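Local coordinates for ethanolamine kinase Pv091845 (Plasmodium vivax, PDB 2QG7), which probably phosphorylates ethanolamine with ATP, the first step towards phosphatidylethanolamine in the malaria parasite, at residues T86-C91 and E112-N117; N122-V127 and K135-L140; E181-Y186 and N301-V306. All blocks are in the same frame, centred on the assembly; numbering follows the deposited sequence.

Contact 1: residues T86-C91 and E112-N117; sequences TLYIYC and EFQIIN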
loop_
_atom_site.group_PDB
_atom_site.type_symbol
_atom_site.label_atom_id
_atom_site.label_comp_id
_atom_site.label_asym_id
_atom_site.label_seq_id
_atom_site.Cartn_x
_atom_site.Cartn_y
_atom_site.Cartn_z
ATOM N N THR D 86 -31.593 -14.685 1.239
ATOM C CA THR D 86 -32.396 -13.521 0.875
ATOM C C THR D 86 -32.088 -13.063 -0.573
ATOM O O THR D 86 -33.001 -12.707 -1.319
ATOM C CB THR D 86 -32.229 -12.358 1.904
ATOM O OG1 THR D 86 -32.384 -12.866 3.234
ATOM C CG2 THR D 86 -33.292 -11.276 1.677
ATOM N N LEU D 87 -30.808 -13.106 -0.949
ATOM C CA LEU D 87 -30.345 -12.812 -2.314
ATOM C C LEU D 87 -31.029 -13.690 -3.358
ATOM O O LEU D 87 -31.649 -13.178 -4.301
ATOM C CB LEU D 87 -28.826 -12.990 -2.393
ATOM C CG LEU D 87 -28.186 -12.983 -3.779
ATOM C CD1 LEU D 87 -28.288 -11.578 -4.417
ATOM C CD2 LEU D 87 -26.752 -13.421 -3.664
ATOM N N TYR D 88 -30.928 -15.010 -3.137
ATOM C CA TYR D 88 -31.515 -16.030 -3.989
ATOM C C TYR D 88 -33.023 -15.921 -4.113
ATOM O O TYR D 88 -33.576 -16.250 -5.164
ATOM C CB TYR D 88 -31.126 -17.439 -3.513
ATOM C CG TYR D 88 -29.645 -17.738 -3.510
ATOM C CD1 TYR D 88 -29.118 -18.730 -2.694
ATOM C CD2 TYR D 88 -28.758 -17.041 -4.335
ATOM C CE1 TYR D 88 -27.731 -19.021 -2.697
ATOM C CE2 TYR D 88 -27.372 -17.318 -4.340
ATOM C CZ TYR D 88 -26.878 -18.304 -3.520
ATOM O OH TYR D 88 -25.527 -18.560 -3.526
ATOM N N ILE D 89 -33.696 -15.500 -3.041
ATOM C CA ILE D 89 -35.148 -15.249 -3.099
ATOM C C ILE D 89 -35.425 -14.035 -4.009
ATOM O O ILE D 89 -36.352 -14.061 -4.837
ATOM C CB ILE D 89 -35.747 -15.001 -1.688
ATOM C CG1 ILE D 89 -35.624 -16.250 -0.809
ATOM C CG2 ILE D 89 -37.201 -14.534 -1.768
ATOM C CD1 ILE D 89 -35.703 -15.969 0.695
ATOM N N TYR D 90 -34.611 -12.981 -3.852
ATOM C CA TYR D 90 -34.691 -11.801 -4.717
ATOM C C TYR D 90 -34.477 -12.207 -6.175
ATOM O O TYR D 90 -35.167 -11.730 -7.080
ATOM C CB TYR D 90 -33.690 -10.699 -4.288
ATOM C CG TYR D 90 -34.010 -9.331 -4.919
ATOM C CD1 TYR D 90 -35.041 -8.525 -4.409
ATOM C CD2 TYR D 90 -33.312 -8.870 -6.050
ATOM C CE1 TYR D 90 -35.362 -7.297 -4.986
ATOM C CE2 TYR D 90 -33.616 -7.638 -6.627
ATOM C CZ TYR D 90 -34.640 -6.856 -6.092
ATOM O OH TYR D 90 -34.943 -5.635 -6.668
ATOM N N CYS D 91 -33.530 -13.121 -6.365
ATOM C CA CYS D 91 -33.218 -13.705 -7.667
ATOM C C CYS D 91 -34.328 -14.536 -8.278
ATOM O O CYS D 91 -34.489 -14.536 -9.499
ATOM C CB CYS D 91 -31.930 -14.514 -7.589
ATOM S SG CYS D 91 -30.513 -13.426 -7.490
ATOM N N GLU D 112 -31.335 -23.452 -9.864
ATOM C CA GLU D 112 -30.154 -23.441 -9.024
ATOM C C GLU D 112 -29.517 -22.054 -9.086
ATOM O O GLU D 112 -29.201 -21.566 -10.172
ATOM C CB GLU D 112 -29.160 -24.502 -9.525
ATOM C CG GLU D 112 -29.373 -25.917 -8.953
ATOM C CD GLU D 112 -28.604 -26.152 -7.646
ATOM O OE1 GLU D 112 -28.660 -25.279 -6.711
ATOM O OE2 GLU D 112 -27.934 -27.216 -7.561
ATOM N N PHE D 113 -29.342 -21.421 -7.929
ATOM C CA PHE D 113 -28.692 -20.120 -7.857
ATOM C C PHE D 113 -27.342 -20.230 -7.198
ATOM O O PHE D 113 -27.229 -20.813 -6.126
ATOM C CB PHE D 113 -29.545 -19.120 -7.082
ATOM C CG PHE D 113 -30.820 -18.780 -7.756
ATOM C CD1 PHE D 113 -32.026 -19.300 -7.283
ATOM C CD2 PHE D 113 -30.823 -17.948 -8.877
ATOM C CE1 PHE D 113 -33.226 -18.998 -7.914
ATOM C CE2 PHE D 113 -32.012 -17.638 -9.522
ATOM C CZ PHE D 113 -33.218 -18.166 -9.036
ATOM N N GLN D 114 -26.319 -19.669 -7.844
ATOM C CA GLN D 114 -24.979 -19.607 -7.261
ATOM C C GLN D 114 -24.325 -18.216 -7.402
ATOM O O GLN D 114 -24.142 -17.700 -8.511
ATOM C CB GLN D 114 -24.085 -20.742 -7.803
ATOM C CG GLN D 114 -22.743 -20.945 -7.059
ATOM C CD GLN D 114 -22.858 -20.814 -5.519
ATOM O OE1 GLN D 114 -22.164 -19.981 -4.910
ATOM N NE2 GLN D 114 -23.730 -21.641 -4.891
ATOM N N ILE D 115 -23.999 -17.612 -6.259
ATOM C CA ILE D 115 -23.258 -16.352 -6.235
ATOM C C ILE D 115 -21.824 -16.549 -6.738
ATOM O O ILE D 115 -21.036 -17.303 -6.158
ATOM C CB ILE D 115 -23.291 -15.643 -4.839
ATOM C CG1 ILE D 115 -22.713 -14.211 -4.962
ATOM C CG2 ILE D 115 -22.596 -16.488 -3.744
ATOM C CD1 ILE D 115 -22.837 -13.406 -3.647
ATOM N N ILE D 116 -21.505 -15.870 -7.834
ATOM C CA ILE D 116 -20.191 -16.003 -8.458
ATOM C C ILE D 116 -19.431 -14.671 -8.455
ATOM O O ILE D 116 -20.027 -13.598 -8.273
ATOM C CB ILE D 116 -20.284 -16.686 -9.878
ATOM C CG1 ILE D 116 -19.004 -17.481 -10.198
ATOM C CG2 ILE D 116 -20.668 -15.680 -11.000
ATOM C CD1 ILE D 116 -18.790 -18.748 -9.287
ATOM N N ASN D 117 -18.118 -14.759 -8.653
ATOM C CA ASN D 117 -17.208 -13.621 -8.519
ATOM C C ASN D 117 -17.112 -12.774 -9.781
ATOM O O ASN D 117 -16.967 -11.548 -9.693
ATOM C CB ASN D 117 -15.821 -14.108 -8.074
ATOM C CG ASN D 117 -15.887 -15.420 -7.238
ATOM O OD1 ASN D 117 -16.846 -15.650 -6.460
ATOM N ND2 ASN D 117 -14.866 -16.275 -7.406
#
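Tyr88 of helix 84-98 runs past Phe113 to the backbone of strand 112-116. Its CB leaves the helix with CG anti to the carbonyl carbon (chi1 -61°), which turns the ring toward the strand. CG and CD2 then meet the CB of Phe113; Tyr88 CD2 to Phe113 CB is 3.5 Å. This is a CH-pi contact, with Phe113 CB over the ring face at 4.0 Å from the Tyr88 centroid. Further out, Tyr88 CZ lies 3.6 Å from Phe113 O, which sits above the ring near its rim. The tip, Tyr88 OH, accepts a hydrogen bond from Ile115 N at 3.3 Å. The bond is fairly straight (160° at the hydrogen), and the N lies near the plane of the ring. Ile115 CG2 also touches this OH. Glu84 OE1, one turn earlier on the helix, makes a weak hydrogen bond to the same OH.

The Phe113 ring lies against the helix, with Tyr88 O and Cys91 CB over one face. Cys91 CB is 4.0 Å from the Phe113 centroid. The Cys91 SG stands obliquely to the ring, a sulfur-aromatic contact. At the other end, Leu87 CD2 meets Ile115 CD1 at 3.9 Å, the two side chains crossing at about a right angle.

Helix 84-98 thus packs across strands 112-116, 122-128 and 136-141 of the kinase-like fold. The single hydrogen bond probably fixes direction more than it adds strength. Apolar and aromatic packing probably does most of the holding.

Contact 2: residues N122-V127 and K135-L140; sequences NILIKV and KYLIRL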
loop_
_atom_site.group_PDB
_atom_site.type_symbol
_atom_site.label_atom_id
_atom_site.label_comp_id
_atom_site.label_asym_id
_atom_site.label_seq_id
_atom_site.Cartn_x
_atom_site.Cartn_y
_atom_site.Cartn_z
ATOM N N ASN D 122 -20.481 -4.853 -8.414
ATOM C CA ASN D 122 -21.643 -5.595 -8.890
ATOM C C ASN D 122 -21.745 -6.873 -8.083
ATOM O O ASN D 122 -20.749 -7.324 -7.486
ATOM C CB ASN D 122 -21.466 -5.983 -10.366
ATOM C CG ASN D 122 -21.161 -4.775 -11.278
ATOM O OD1 ASN D 122 -20.248 -4.844 -12.130
ATOM N ND2 ASN D 122 -21.926 -3.672 -11.114
ATOM N N ILE D 123 -22.956 -7.443 -8.067
ATOM C CA ILE D 123 -23.171 -8.804 -7.568
ATOM C C ILE D 123 -23.617 -9.675 -8.739
ATOM O O ILE D 123 -24.576 -9.326 -9.443
ATOM C CB ILE D 123 -24.211 -8.838 -6.436
ATOM C CG1 ILE D 123 -23.835 -7.786 -5.379
ATOM C CG2 ILE D 123 -24.312 -10.241 -5.846
ATOM C CD1 ILE D 123 -24.999 -7.300 -4.473
ATOM N N LEU D 124 -22.895 -10.783 -8.951
ATOM C CA LEU D 124 -23.190 -11.724 -10.037
ATOM C C LEU D 124 -23.775 -13.046 -9.553
ATOM O O LEU D 124 -23.197 -13.723 -8.698
ATOM C CB LEU D 124 -21.950 -12.004 -10.895
ATOM C CG LEU D 124 -21.588 -10.932 -11.916
ATOM C CD1 LEU D 124 -20.220 -11.228 -12.549
ATOM C CD2 LEU D 124 -22.694 -10.782 -12.967
ATOM N N ILE D 125 -24.921 -13.409 -10.125
ATOM C CA ILE D 125 -25.597 -14.627 -9.718
ATOM C C ILE D 125 -25.920 -15.481 -10.932
ATOM O O ILE D 125 -26.689 -15.069 -11.818
ATOM C CB ILE D 125 -26.878 -14.377 -8.851
ATOM C CG1 ILE D 125 -26.603 -13.365 -7.719
ATOM C CG2 ILE D 125 -27.452 -15.719 -8.308
ATOM C CD1 ILE D 125 -26.879 -11.891 -8.117
ATOM N N LYS D 126 -25.287 -16.663 -10.933
ATOM C CA LYS D 126 -25.463 -17.720 -11.931
ATOM C C LYS D 126 -26.779 -18.483 -11.664
ATOM O O LYS D 126 -27.039 -18.925 -10.546
ATOM C CB LYS D 126 -24.253 -18.670 -11.857
ATOM C CG LYS D 126 -24.440 -20.068 -12.521
ATOM C CD LYS D 126 -23.137 -20.874 -12.443
ATOM C CE LYS D 126 -23.159 -22.007 -13.499
ATOM N NZ LYS D 126 -21.938 -22.878 -13.523
ATOM N N VAL D 127 -27.602 -18.605 -12.697
ATOM C CA VAL D 127 -28.906 -19.256 -12.612
ATOM C C VAL D 127 -28.865 -20.509 -13.482
ATOM O O VAL D 127 -28.639 -20.415 -14.684
ATOM C CB VAL D 127 -30.054 -18.322 -13.121
ATOM C CG1 VAL D 127 -31.426 -18.966 -12.925
ATOM C CG2 VAL D 127 -29.995 -16.969 -12.448
ATOM N N LYS D 135 -28.356 -21.905 -18.894
ATOM C CA LYS D 135 -27.817 -21.036 -17.858
ATOM C C LYS D 135 -27.944 -19.555 -18.189
ATOM O O LYS D 135 -27.674 -19.125 -19.318
ATOM C CB LYS D 135 -26.384 -21.429 -17.523
ATOM C CG LYS D 135 -26.255 -22.968 -17.231
ATOM C CD LYS D 135 -24.789 -23.248 -16.789
ATOM C CE LYS D 135 -24.663 -24.801 -16.548
ATOM N NZ LYS D 135 -23.217 -25.034 -15.865
ATOM N N TYR D 136 -28.394 -18.791 -17.193
ATOM C CA TYR D 136 -28.500 -17.323 -17.269
ATOM C C TYR D 136 -27.629 -16.705 -16.188
ATOM O O TYR D 136 -27.047 -17.417 -15.370
ATOM C CB TYR D 136 -29.961 -16.852 -17.140
ATOM C CG TYR D 136 -30.906 -17.516 -18.133
ATOM C CD1 TYR D 136 -31.588 -18.700 -17.810
ATOM C CD2 TYR D 136 -31.106 -16.970 -19.408
ATOM C CE1 TYR D 136 -32.438 -19.315 -18.736
ATOM C CE2 TYR D 136 -31.951 -17.581 -20.333
ATOM C CZ TYR D 136 -32.611 -18.745 -19.991
ATOM O OH TYR D 136 -33.453 -19.327 -20.913
ATOM N N LEU D 137 -27.519 -15.381 -16.206
ATOM C CA LEU D 137 -26.701 -14.649 -15.236
ATOM C C LEU D 137 -27.478 -13.424 -14.763
ATOM O O LEU D 137 -28.048 -12.677 -15.592
ATOM C CB LEU D 137 -25.363 -14.233 -15.876
ATOM C CG LEU D 137 -24.262 -13.602 -15.023
ATOM C CD1 LEU D 137 -23.704 -14.618 -14.044
ATOM C CD2 LEU D 137 -23.131 -13.055 -15.904
ATOM N N ILE D 138 -27.532 -13.227 -13.443
ATOM C CA ILE D 138 -28.147 -12.024 -12.924
ATOM C C ILE D 138 -27.056 -11.098 -12.422
ATOM O O ILE D 138 -26.178 -11.504 -11.653
ATOM C CB ILE D 138 -29.194 -12.297 -11.819
ATOM C CG1 ILE D 138 -30.301 -13.215 -12.340
ATOM C CG2 ILE D 138 -29.796 -10.985 -11.315
ATOM C CD1 ILE D 138 -31.309 -13.613 -11.279
ATOM N N ARG D 139 -27.122 -9.853 -12.885
ATOM C CA ARG D 139 -26.200 -8.838 -12.455
ATOM C C ARG D 139 -26.979 -7.759 -11.727
ATOM O O ARG D 139 -27.895 -7.134 -12.283
ATOM C CB ARG D 139 -25.437 -8.261 -13.653
ATOM C CG ARG D 139 -24.295 -7.338 -13.278
ATOM C CD ARG D 139 -23.774 -6.605 -14.491
ATOM N NE ARG D 139 -23.105 -7.498 -15.436
ATOM C CZ ARG D 139 -21.846 -7.930 -15.325
ATOM N NH1 ARG D 139 -21.354 -8.743 -16.255
ATOM N NH2 ARG D 139 -21.070 -7.566 -14.296
ATOM N N LEU D 140 -26.608 -7.564 -10.466
ATOM C CA LEU D 140 -27.247 -6.588 -9.599
ATOM C C LEU D 140 -26.243 -5.493 -9.317
ATOM O O LEU D 140 -25.135 -5.758 -8.837
ATOM C CB LEU D 140 -27.725 -7.252 -8.300
ATOM C CG LEU D 140 -28.787 -8.359 -8.416
ATOM C CD1 LEU D 140 -29.011 -8.996 -7.077
ATOM C CD2 LEU D 140 -30.117 -7.816 -8.926
#
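Strands 122-128 and 136-141 run antiparallel as a beta hairpin, with short-segment axes 4.6 Å apart at closest approach. They lie side by side in the five-stranded antiparallel sheet of the kinase-like fold. Six backbone hydrogen bonds join them, in the pairs Ile123 with Leu140, Ile125 with Ile138 and Val127 with Tyr136. Ile138 N to Ile125 O is short at 2.6 Å. Val127 N approaches Tyr136 O from above the carbonyl plane, whereas Ile123 N meets Leu140 O in its plane.

One face carries Ile123, Ile125, Val127, Tyr136, Ile138 and Leu140. Ile125 CD1 meets Leu140 CD1 at 3.7 Å. Val127 CG2 rests against Ile138 CG1 and CD1, the CG1 being 3.8 Å away. Cys91 and Leu87 of helix 84-98 pack on this face, against Ile125, Ile138 and Leu140.

The face with Leu124, Lys126, Leu137 and Arg139 is mixed. Leu124 CD2 touches Leu137 CD2 at 3.7 Å. Lys126 and Lys135 reach out as extended chains and bring two like charges together, NZ to NZ 3.4 Å.

Arg139 lies alongside Leu124 and points the same way. Its chain bends at chi3 (-68°), which folds the guanidinium back over the leucine. The main partner of the charge is Glu180, which forms a salt bridge with NH1. Leu124 CD2 sits 3.8 Å from Arg139 CZ, over the centre of one guanidinium face.

Contact 3: residues E181-Y186 and N301-V306; sequences EFMDGY and NIINTV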
loop_
_atom_site.group_PDB
_atom_site.type_symbol
_atom_site.label_atom_id
_atom_site.label_comp_id
_atom_site.label_asym_id
_atom_site.label_seq_id
_atom_site.Cartn_x
_atom_site.Cartn_y
_atom_site.Cartn_z
ATOM N N GLU D 181 -26.718 -13.346 -20.679
ATOM C CA GLU D 181 -26.313 -14.668 -21.140
ATOM C C GLU D 181 -25.105 -15.120 -20.364
ATOM O O GLU D 181 -24.117 -14.382 -20.243
ATOM C CB GLU D 181 -25.958 -14.591 -22.631
ATOM C CG GLU D 181 -25.888 -15.913 -23.347
ATOM C CD GLU D 181 -25.467 -15.787 -24.823
ATOM O OE1 GLU D 181 -24.550 -16.545 -25.223
ATOM O OE2 GLU D 181 -26.045 -14.957 -25.582
ATOM N N PHE D 182 -25.190 -16.338 -19.843
ATOM C CA PHE D 182 -24.081 -16.934 -19.139
ATOM C C PHE D 182 -23.031 -17.387 -20.133
ATOM O O PHE D 182 -23.344 -17.968 -21.197
ATOM C CB PHE D 182 -24.553 -18.108 -18.281
ATOM C CG PHE D 182 -23.440 -18.846 -17.583
ATOM C CD1 PHE D 182 -22.873 -18.339 -16.410
ATOM C CD2 PHE D 182 -22.967 -20.054 -18.092
ATOM C CE1 PHE D 182 -21.829 -19.030 -15.760
ATOM C CE2 PHE D 182 -21.944 -20.753 -17.453
ATOM C CZ PHE D 182 -21.368 -20.242 -16.287
ATOM N N MET D 183 -21.775 -17.109 -19.790
ATOM C CA MET D 183 -20.650 -17.613 -20.555
ATOM C C MET D 183 -19.732 -18.424 -19.637
ATOM O O MET D 183 -19.286 -17.951 -18.592
ATOM C CB MET D 183 -19.908 -16.443 -21.193
ATOM C CG MET D 183 -18.784 -16.845 -22.167
ATOM S SD MET D 183 -17.741 -15.422 -22.660
ATOM C CE MET D 183 -17.154 -14.861 -21.047
ATOM N N ASP D 184 -19.456 -19.657 -20.032
ATOM C CA ASP D 184 -18.527 -20.522 -19.295
ATOM C C ASP D 184 -17.070 -20.075 -19.502
ATOM O O ASP D 184 -16.753 -19.377 -20.471
ATOM C CB ASP D 184 -18.709 -21.969 -19.763
ATOM C CG ASP D 184 -18.903 -22.945 -18.606
ATOM O OD1 ASP D 184 -18.098 -22.900 -17.626
ATOM O OD2 ASP D 184 -19.867 -23.760 -18.701
ATOM N N GLY D 185 -16.196 -20.482 -18.580
ATOM C CA GLY D 185 -14.775 -20.136 -18.624
ATOM C C GLY D 185 -14.267 -19.620 -17.286
ATOM O O GLY D 185 -15.032 -19.449 -16.342
ATOM N N TYR D 186 -12.963 -19.367 -17.196
ATOM C CA TYR D 186 -12.390 -18.892 -15.948
ATOM C C TYR D 186 -11.675 -17.547 -16.114
ATOM O O TYR D 186 -11.118 -17.240 -17.194
ATOM C CB TYR D 186 -11.483 -19.966 -15.342
ATOM C CG TYR D 186 -10.184 -20.151 -16.073
ATOM C CD1 TYR D 186 -10.092 -21.055 -17.128
ATOM C CD2 TYR D 186 -9.042 -19.401 -15.722
ATOM C CE1 TYR D 186 -8.870 -21.243 -17.818
ATOM C CE2 TYR D 186 -7.849 -19.545 -16.411
ATOM C CZ TYR D 186 -7.765 -20.483 -17.447
ATOM O OH TYR D 186 -6.594 -20.661 -18.128
ATOM N N ASN D 301 -11.416 -9.345 -15.565
ATOM C CA ASN D 301 -12.292 -9.032 -16.705
ATOM C C ASN D 301 -11.981 -9.763 -18.023
ATOM O O ASN D 301 -12.618 -9.518 -19.036
ATOM C CB ASN D 301 -12.344 -7.522 -16.906
ATOM C CG ASN D 301 -13.339 -6.865 -15.970
ATOM O OD1 ASN D 301 -14.119 -7.569 -15.367
ATOM N ND2 ASN D 301 -13.303 -5.539 -15.834
ATOM N N ILE D 302 -11.007 -10.676 -17.981
ATOM C CA ILE D 302 -10.577 -11.450 -19.134
ATOM C C ILE D 302 -10.776 -12.927 -18.827
ATOM O O ILE D 302 -10.215 -13.444 -17.900
ATOM C CB ILE D 302 -9.107 -11.144 -19.511
ATOM C CG1 ILE D 302 -8.897 -9.651 -19.715
ATOM C CG2 ILE D 302 -8.684 -11.895 -20.774
ATOM C CD1 ILE D 302 -7.450 -9.240 -19.686
ATOM N N ILE D 303 -11.601 -13.584 -19.635
ATOM C CA ILE D 303 -12.079 -14.956 -19.389
ATOM C C ILE D 303 -11.464 -15.889 -20.423
ATOM O O ILE D 303 -11.488 -15.603 -21.623
ATOM C CB ILE D 303 -13.660 -15.007 -19.486
ATOM C CG1 ILE D 303 -14.311 -13.877 -18.647
ATOM C CG2 ILE D 303 -14.223 -16.411 -19.182
ATOM C CD1 ILE D 303 -14.148 -14.006 -17.094
ATOM N N ASN D 304 -10.876 -16.983 -19.954
ATOM C CA ASN D 304 -10.379 -18.009 -20.849
ATOM C C ASN D 304 -11.378 -19.148 -20.913
ATOM O O ASN D 304 -11.533 -19.879 -19.941
ATOM C CB ASN D 304 -9.035 -18.558 -20.364
ATOM C CG ASN D 304 -8.464 -19.585 -21.304
ATOM O OD1 ASN D 304 -8.818 -19.619 -22.475
ATOM N ND2 ASN D 304 -7.584 -20.410 -20.812
ATOM N N THR D 305 -12.063 -19.293 -22.047
ATOM C CA THR D 305 -13.013 -20.397 -22.231
ATOM C C THR D 305 -12.355 -21.472 -23.068
ATOM O O THR D 305 -12.268 -21.339 -24.290
ATOM C CB THR D 305 -14.312 -19.951 -22.895
ATOM O OG1 THR D 305 -14.852 -18.808 -22.195
ATOM C CG2 THR D 305 -15.332 -21.115 -22.882
ATOM N N VAL D 306 -11.882 -22.523 -22.398
ATOM C CA VAL D 306 -11.085 -23.568 -23.042
ATOM C C VAL D 306 -11.998 -24.508 -23.859
ATOM O O VAL D 306 -12.943 -25.104 -23.316
ATOM C CB VAL D 306 -10.209 -24.353 -22.015
ATOM C CG1 VAL D 306 -9.371 -25.437 -22.722
ATOM C CG2 VAL D 306 -9.287 -23.413 -21.264
#
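Tyr186 and Asn304 form an antiparallel hydrogen-bonded pair, and their side chains bond as well. In the backbone, Asn304 N gives a 2.8 Å bond to Tyr186 O. The return bond, Tyr186 N to Asn304 O, is longer at 3.1 Å, and its donor stands above the carbonyl plane. Ile303 CA adds a CA-H...O contact to Tyr186 O.

Two side-chain hydrogen bonds add to it. Asn304 ND2 donates to Tyr186 OH at 2.9 Å, with the hydroxyl in the amide plane and 165° at the hydrogen. ND2 is also bonded to Asp345, so that amide nitrogen is held by two partners. At the loop end, Thr305 OG1 donates to Asp184 O over 2.6 Å.

The remaining contacts are van der Waals and CH-pi. Tyr186 CG lies between its backbone N and carbonyl carbon (chi1 73°), which brings the ring over Asn304. The two side chains run side by side, and Asn304 CB covers a face of the Tyr186 ring in a CH-pi contact, 4.0 Å from the centroid. Val306 CG2 meets the ring edge. Met183 bends at its tip so that Met183 CE reaches Ile303 CG2 at 3.8 Å. That same CG2 packs on the backbone of Gly185, and Gly185 CA lies 3.5 Å from Asn304 O.

Segment 181-186 follows strand 177-181, probably where the hinge between the lobes runs in kinase-like folds. It leads into strand 186-187, at one edge of a three-stranded antiparallel sheet with 302-304 in the middle and 347-349 beyond. Helix 196-210 packs against this sheet, its Phe198 touching both Tyr186 and Asn304.

Contacts 1 and 2 meet at one sheet, through strand 112-116, their centres 7 Å apart. Phe113 and Cys91 of contact 1 pack on Val127 and Ile138 of contact 2. Contact 3 is in a separate small sheet, its centre 14 Å from that of contact 2. Phe182, in segment 181-186, touches contact 2: its CB lies 3.4 Å from Lys135 O. Contacts 1 and 3 do not touch, their nearest atoms being about 6 Å apart. As in kinase-like folds, the nucleotide probably binds in the cleft between the five-stranded sheet and the helical part, with contact 2 on the sheet side and contact 3 at the connection. Asn301 ends a stretch resembling the family's catalytic-loop motif and touches Asp351.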